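Local coordinates for adhesion G-protein coupled receptor G6 (Danio rerio, PDB 6V55) that probably acts as an adhesion receptor that couples extracellular cues to G-protein signalling in myelination, through a calcium-binding, glycosylated extracellular region, at residues 517-520 with 521-525; 543-546 with 547-551. All blocks are in the same frame, centred on the assembly; numbering follows the deposited sequence.

Interaction 1: residues 517-520 with 521-525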
ATOM      1  N   ALA A 517     -25.512  11.451  19.156  1.00 28.68           N
ATOM      2  CA  ALA A 517     -26.380  10.710  18.231  1.00 21.31           C
ATOM      3  C   ALA A 517     -25.922  10.834  16.783  1.00 24.11           C
ATOM      4  O   ALA A 517     -25.977   9.852  16.025  1.00 25.35           O
ATOM      5  CB  ALA A 517     -27.823  11.191  18.324  1.00 18.38           C
ATOM      6  N   MET A 518     -25.475  12.030  16.386  1.00 23.48           N
ATOM      7  CA  MET A 518     -24.946  12.227  15.041  1.00 25.32           C
ATOM      8  C   MET A 518     -23.659  11.446  14.819  1.00 33.91           C
ATOM      9  O   MET A 518     -23.437  10.932  13.719  1.00 37.54           O
ATOM     10  CB  MET A 518     -24.718  13.717  14.790  1.00 27.53           C
ATOM     11  CG  MET A 518     -24.755  14.137  13.320  1.00 26.70           C
ATOM     12  SD  MET A 518     -26.023  13.259  12.394  0.65 23.64           S
ATOM     13  CE  MET A 518     -25.530  13.462  10.712  1.00 17.04           C
ATOM     14  N   ASP A 519     -22.834  11.297  15.864  1.00 37.23           N
ATOM     15  CA  ASP A 519     -21.571  10.580  15.726  1.00 38.81           C
ATOM     16  C   ASP A 519     -21.786   9.072  15.650  1.00 33.26           C
ATOM     17  O   ASP A 519     -21.143   8.402  14.830  1.00 32.94           O
ATOM     18  CB  ASP A 519     -20.641  10.934  16.885  1.00 47.87           C
ATOM     19  CG  ASP A 519     -19.183  10.592  16.595  1.00 59.85           C
ATOM     20  OD1 ASP A 519     -18.556  11.316  15.771  1.00 61.39           O
ATOM     21  OD2 ASP A 519     -18.676   9.598  17.193  1.00 63.25           O
ATOM     22  N   VAL A 520     -22.686   8.542  16.498  1.00 27.62           N
ATOM     23  CA  VAL A 520     -23.032   7.118  16.512  1.00 19.98           C
ATOM     24  C   VAL A 520     -23.646   6.694  15.177  1.00 23.21           C
ATOM     25  O   VAL A 520     -23.248   5.679  14.590  1.00 21.79           O
ATOM     26  CB  VAL A 520     -23.995   6.829  17.677  1.00 16.61           C
ATOM     27  CG1 VAL A 520     -24.630   5.449  17.567  1.00 16.49           C
ATOM     28  CG2 VAL A 520     -23.302   6.951  18.963  1.00 16.76           C
ATOM     29  N   ALA A 521     -24.594   7.498  14.659  1.00 23.14           N
ATOM     30  CA  ALA A 521     -25.310   7.152  13.437  1.00 16.31           C
ATOM     31  C   ALA A 521     -24.395   7.156  12.222  1.00 20.02           C
ATOM     32  O   ALA A 521     -24.538   6.292  11.354  1.00 20.02           O
ATOM     33  CB  ALA A 521     -26.469   8.112  13.221  1.00 16.31           C
ATOM     34  N   VAL A 522     -23.429   8.086  12.182  1.00 23.55           N
ATOM     35  CA  VAL A 522     -22.456   8.164  11.093  1.00 19.22           C
ATOM     36  C   VAL A 522     -21.549   6.931  11.093  1.00 19.97           C
ATOM     37  O   VAL A 522     -21.325   6.318  10.039  1.00 19.72           O
ATOM     38  CB  VAL A 522     -21.668   9.487  11.209  1.00 17.45           C
ATOM     39  CG1 VAL A 522     -20.346   9.421  10.563  1.00 16.86           C
ATOM     40  CG2 VAL A 522     -22.428  10.617  10.567  1.00 19.30           C
ATOM     41  N   GLN A 523     -21.097   6.488  12.281  1.00 17.75           N
ATOM     42  CA  GLN A 523     -20.212   5.324  12.342  1.00 20.24           C
ATOM     43  C   GLN A 523     -20.930   4.030  11.969  1.00 21.04           C
ATOM     44  O   GLN A 523     -20.398   3.251  11.171  1.00 20.76           O
ATOM     45  CB  GLN A 523     -19.565   5.185  13.724  1.00 23.73           C
ATOM     46  CG  GLN A 523     -18.645   6.334  14.217  1.00 29.18           C
ATOM     47  CD  GLN A 523     -18.122   7.289  13.128  1.00 34.02           C
ATOM     48  OE1 GLN A 523     -17.381   6.907  12.200  1.00 36.57           O
ATOM     49  NE2 GLN A 523     -18.507   8.558  13.257  1.00 33.53           N
ATOM     50  N   LEU A 524     -22.165   3.836  12.469  1.00 17.27           N
ATOM     51  CA  LEU A 524     -22.957   2.667  12.117  1.00 16.20           C
ATOM     52  C   LEU A 524     -23.326   2.653  10.636  1.00 16.17           C
ATOM     53  O   LEU A 524     -23.376   1.575  10.034  1.00 20.37           O
ATOM     54  CB  LEU A 524     -24.228   2.623  12.962  1.00 16.18           C
ATOM     55  CG  LEU A 524     -24.162   2.527  14.488  1.00 16.24           C
ATOM     56  CD1 LEU A 524     -25.558   2.411  15.078  1.00 16.23           C
ATOM     57  CD2 LEU A 524     -23.247   1.419  14.994  1.00 16.29           C
ATOM     58  N   ALA A 525     -23.528   3.830  10.023  1.00 16.18           N
ATOM     59  CA  ALA A 525     -23.783   3.915   8.585  1.00 16.37           C
ATOM     60  C   ALA A 525     -22.569   3.523   7.746  1.00 22.46           C
ATOM     61  O   ALA A 525     -22.736   3.068   6.604  1.00 22.11           O
ATOM     62  CB  ALA A 525     -24.224   5.333   8.207  1.00 16.23           C
TER
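Gln523 folds along helix 517-527 and brings its amide N-H back to the backbone carbonyl of Asp519, one turn earlier. CG lies beside the backbone N, and a nearly eclipsed second torsion (chi2 -18°) curls the amide back toward that carbonyl. Gln523 NE2 reaches Asp519 O at 3.1 Å in a bent bond, 140° at the hydrogen. Gln523 N gives the helical bond to the same Asp519 O at 3.2 Å. Two donors of one residue thus hold one acceptor. The Asp519 carboxylate stands close by, its plane turned 40° from that of the amide, with Asp519 OD1 3.7 Å from Gln523 NE2. With an alanine in place of Gln523, Asp519 O would probably lose its side-chain donor, and the packing against Tyr476 would weaken.

On the buried side, Val520 and Leu524 run side by side and point the same way. Val520 CG1 meets Leu524 CD1 at 4.0 Å. Leu524 N bonds to Val520 O at 3.0 Å. Val520 packs on Leu547, and Leu524 on Val540 and Lys543, of helix 534-550. Met518 CE touches Val522 CG2 more loosely, at 4.2 Å, and Met518 also packs on Leu557 and Thr560 of helix 555-568. The helix is therefore amphipathic: its apolar side packs mainly on the neighbouring helices, while the polar pair Asp519 and Gln523 lies on the loop side with Asp478 and Tyr476.

Interaction 2: residues 543-546 with 547-551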
ATOM      1  N   LYS A 543     -29.308  -0.475  18.255  1.00 23.79           N
ATOM      2  CA  LYS A 543     -28.735   0.838  18.571  1.00 20.84           C
ATOM      3  C   LYS A 543     -29.395   1.985  17.791  1.00 21.89           C
ATOM      4  O   LYS A 543     -29.590   3.071  18.357  1.00 26.44           O
ATOM      5  CB  LYS A 543     -27.229   0.829  18.312  1.00 18.61           C
ATOM      6  CG  LYS A 543     -26.510   2.050  18.870  1.00 19.52           C
ATOM      7  CD  LYS A 543     -26.785   2.230  20.361  1.00 22.62           C
ATOM      8  CE  LYS A 543     -25.998   1.187  21.165  1.00 24.22           C
ATOM      9  NZ  LYS A 543     -26.340   1.130  22.619  1.00 24.31           N
ATOM     10  N   VAL A 544     -29.783   1.749  16.525  1.00 16.32           N
ATOM     11  CA  VAL A 544     -30.543   2.731  15.746  1.00 16.24           C
ATOM     12  C   VAL A 544     -31.908   2.986  16.382  1.00 16.29           C
ATOM     13  O   VAL A 544     -32.363   4.135  16.444  1.00 18.59           O
ATOM     14  CB  VAL A 544     -30.659   2.257  14.281  1.00 16.17           C
ATOM     15  CG1 VAL A 544     -31.749   2.976  13.489  1.00 16.12           C
ATOM     16  CG2 VAL A 544     -29.362   2.467  13.596  1.00 16.22           C
ATOM     17  N   MET A 545     -32.527   1.950  16.964  1.00 16.40           N
ATOM     18  CA  MET A 545     -33.789   2.142  17.679  1.00 16.94           C
ATOM     19  C   MET A 545     -33.606   2.952  18.962  1.00 19.57           C
ATOM     20  O   MET A 545     -34.452   3.796  19.287  1.00 25.59           O
ATOM     21  CB  MET A 545     -34.426   0.795  18.002  1.00 23.57           C
ATOM     22  CG  MET A 545     -35.773   0.877  18.734  1.00 30.73           C
ATOM     23  SD  MET A 545     -37.015   1.851  17.839  1.00 36.26           S
ATOM     24  CE  MET A 545     -37.800   0.440  17.127  1.00 36.92           C
ATOM     25  N   GLU A 546     -32.496   2.739  19.680  1.00 18.44           N
ATOM     26  CA  GLU A 546     -32.218   3.546  20.864  1.00 23.58           C
ATOM     27  C   GLU A 546     -31.939   4.992  20.480  1.00 25.87           C
ATOM     28  O   GLU A 546     -32.418   5.927  21.141  1.00 28.64           O
ATOM     29  CB  GLU A 546     -31.030   2.966  21.627  1.00 28.47           C
ATOM     30  CG  GLU A 546     -31.202   1.522  22.083  1.00 37.08           C
ATOM     31  CD  GLU A 546     -29.915   0.946  22.688  1.00 46.51           C
ATOM     32  OE1 GLU A 546     -29.882  -0.276  22.987  1.00 48.22           O
ATOM     33  OE2 GLU A 546     -28.935   1.719  22.863  1.00 48.42           O
ATOM     34  N   LEU A 547     -31.229   5.169  19.366  1.00 22.11           N
ATOM     35  CA  LEU A 547     -30.894   6.479  18.849  1.00 21.55           C
ATOM     36  C   LEU A 547     -32.133   7.241  18.416  1.00 24.29           C
ATOM     37  O   LEU A 547     -32.247   8.431  18.699  1.00 33.88           O
ATOM     38  CB  LEU A 547     -29.941   6.322  17.671  1.00 21.19           C
ATOM     39  CG  LEU A 547     -29.299   7.562  17.078  1.00 21.27           C
ATOM     40  CD1 LEU A 547     -27.861   7.248  16.841  1.00 23.21           C
ATOM     41  CD2 LEU A 547     -29.951   7.982  15.785  1.00 19.23           C
ATOM     42  N   VAL A 548     -33.056   6.583  17.715  1.00 20.66           N
ATOM     43  CA  VAL A 548     -34.225   7.294  17.201  1.00 16.33           C
ATOM     44  C   VAL A 548     -35.165   7.641  18.355  1.00 26.69           C
ATOM     45  O   VAL A 548     -35.779   8.712  18.368  1.00 25.31           O
ATOM     46  CB  VAL A 548     -34.883   6.451  16.086  1.00 16.24           C
ATOM     47  CG1 VAL A 548     -36.270   6.950  15.699  1.00 16.22           C
ATOM     48  CG2 VAL A 548     -34.016   6.472  14.854  1.00 16.15           C
ATOM     49  N   ASN A 549     -35.150   6.833  19.417  1.00 28.59           N
ATOM     50  CA  ASN A 549     -35.999   7.084  20.573  1.00 28.20           C
ATOM     51  C   ASN A 549     -35.519   8.249  21.424  1.00 33.47           C
ATOM     52  O   ASN A 549     -36.324   9.107  21.802  1.00 39.99           O
ATOM     53  CB  ASN A 549     -36.087   5.830  21.415  1.00 31.96           C
ATOM     54  CG  ASN A 549     -37.281   5.025  21.056  1.00 44.17           C
ATOM     55  OD1 ASN A 549     -38.398   5.556  21.030  1.00 54.68           O
ATOM     56  ND2 ASN A 549     -37.072   3.757  20.711  1.00 42.82           N
ATOM     57  N   ILE A 550     -34.227   8.321  21.734  1.00 34.44           N
ATOM     58  CA  ILE A 550     -33.815   9.368  22.658  1.00 34.93           C
ATOM     59  C   ILE A 550     -33.536  10.706  21.970  1.00 34.45           C
ATOM     60  O   ILE A 550     -33.632  11.750  22.629  1.00 40.78           O
ATOM     61  CB  ILE A 550     -32.627   8.896  23.524  1.00 35.02           C
ATOM     62  CG1 ILE A 550     -32.673   9.573  24.901  1.00 37.85           C
ATOM     63  CG2 ILE A 550     -31.297   9.131  22.847  1.00 31.41           C
ATOM     64  CD1 ILE A 550     -31.915   8.824  25.991  1.00 38.40           C
ATOM     65  N   ALA A 551     -33.286  10.728  20.661  1.00 27.39           N
ATOM     66  CA  ALA A 551     -32.797  11.947  20.037  1.00 25.49           C
ATOM     67  C   ALA A 551     -33.925  12.726  19.379  1.00 33.88           C
ATOM     68  O   ALA A 551     -34.965  12.178  19.019  1.00 40.23           O
ATOM     69  CB  ALA A 551     -31.707  11.644  19.008  1.00 24.92           C
TER
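Glu546, whose backbone O accepts from Ile550 N one turn on, carries the flat carboxylate of this contact. Lys543 NZ meets it on the syn side of OE2, 27° out of the carboxylate plane, and the 2.7 Å separation of Lys543 NZ and Glu546 OE2 marks a salt bridge. The second flat group belongs to Asn549, whose side chain crosses that of Met545 at a slant. This is the last part of helix 534-550, in a helical bundle consistent with the helical half of the GAIN domain of adhesion receptors.

Lys543 reaches Glu546 through a chain bent at both chi2 and chi3. Its NZ is also bonded to the carbonyls of Ile510 and Thr508. A buried ammonium group is thus paired with one carboxylate and two loop carbonyls, which probably favours its charged form.

In Met545, CG anti to the backbone N (chi1 -179°) and the bends after it carry the thioether to Asn549 and to helix 573-593, where the side chain packs on Thr582, Lys585 and Ala586. Val544 and Val548 form a looser apolar pair, CG1 of Val544 to CG2 of Val548 at 4.4 Å. Both rest on Val561 of helix 555-568. Val548 N bonds to Val544 O at 2.8 Å, and Leu547 N bonds to Lys543 O at the same 2.8 Å.

The helix ends at Ile550; Ala551 is the first residue to leave helical backbone angles. Lys593 of helix 573-593 donates to the carbonyl of Val548 near this end. The final turn is closed by Ala551 N, which bonds to Leu547 O at 3.2 Å.

Interactions 1 and 2 lie on consecutive helices, 517-527 and 534-550, with centres about 11 Å apart. They touch directly. Leu547 CD1 sits 3.3 Å from Ala517 O and 3.8 Å from Val520 CG1. Nearby, Leu524 CD1 rests 3.9 Å from Lys543 CG, so the aliphatic part of that lysine joins the apolar seam. Ile510 also links them: its side chain packs on Val520 and its carbonyl takes Lys543. A calcium ion, held by Glu53, Asp61, Asp98, Ser100 and Val101, lies about 9 Å from the Gln523 side chain, which is not among its ligands. An N-acetylglucosamine of an attached glycan lies about 5 Å from the Asn549 side chain in interaction 2.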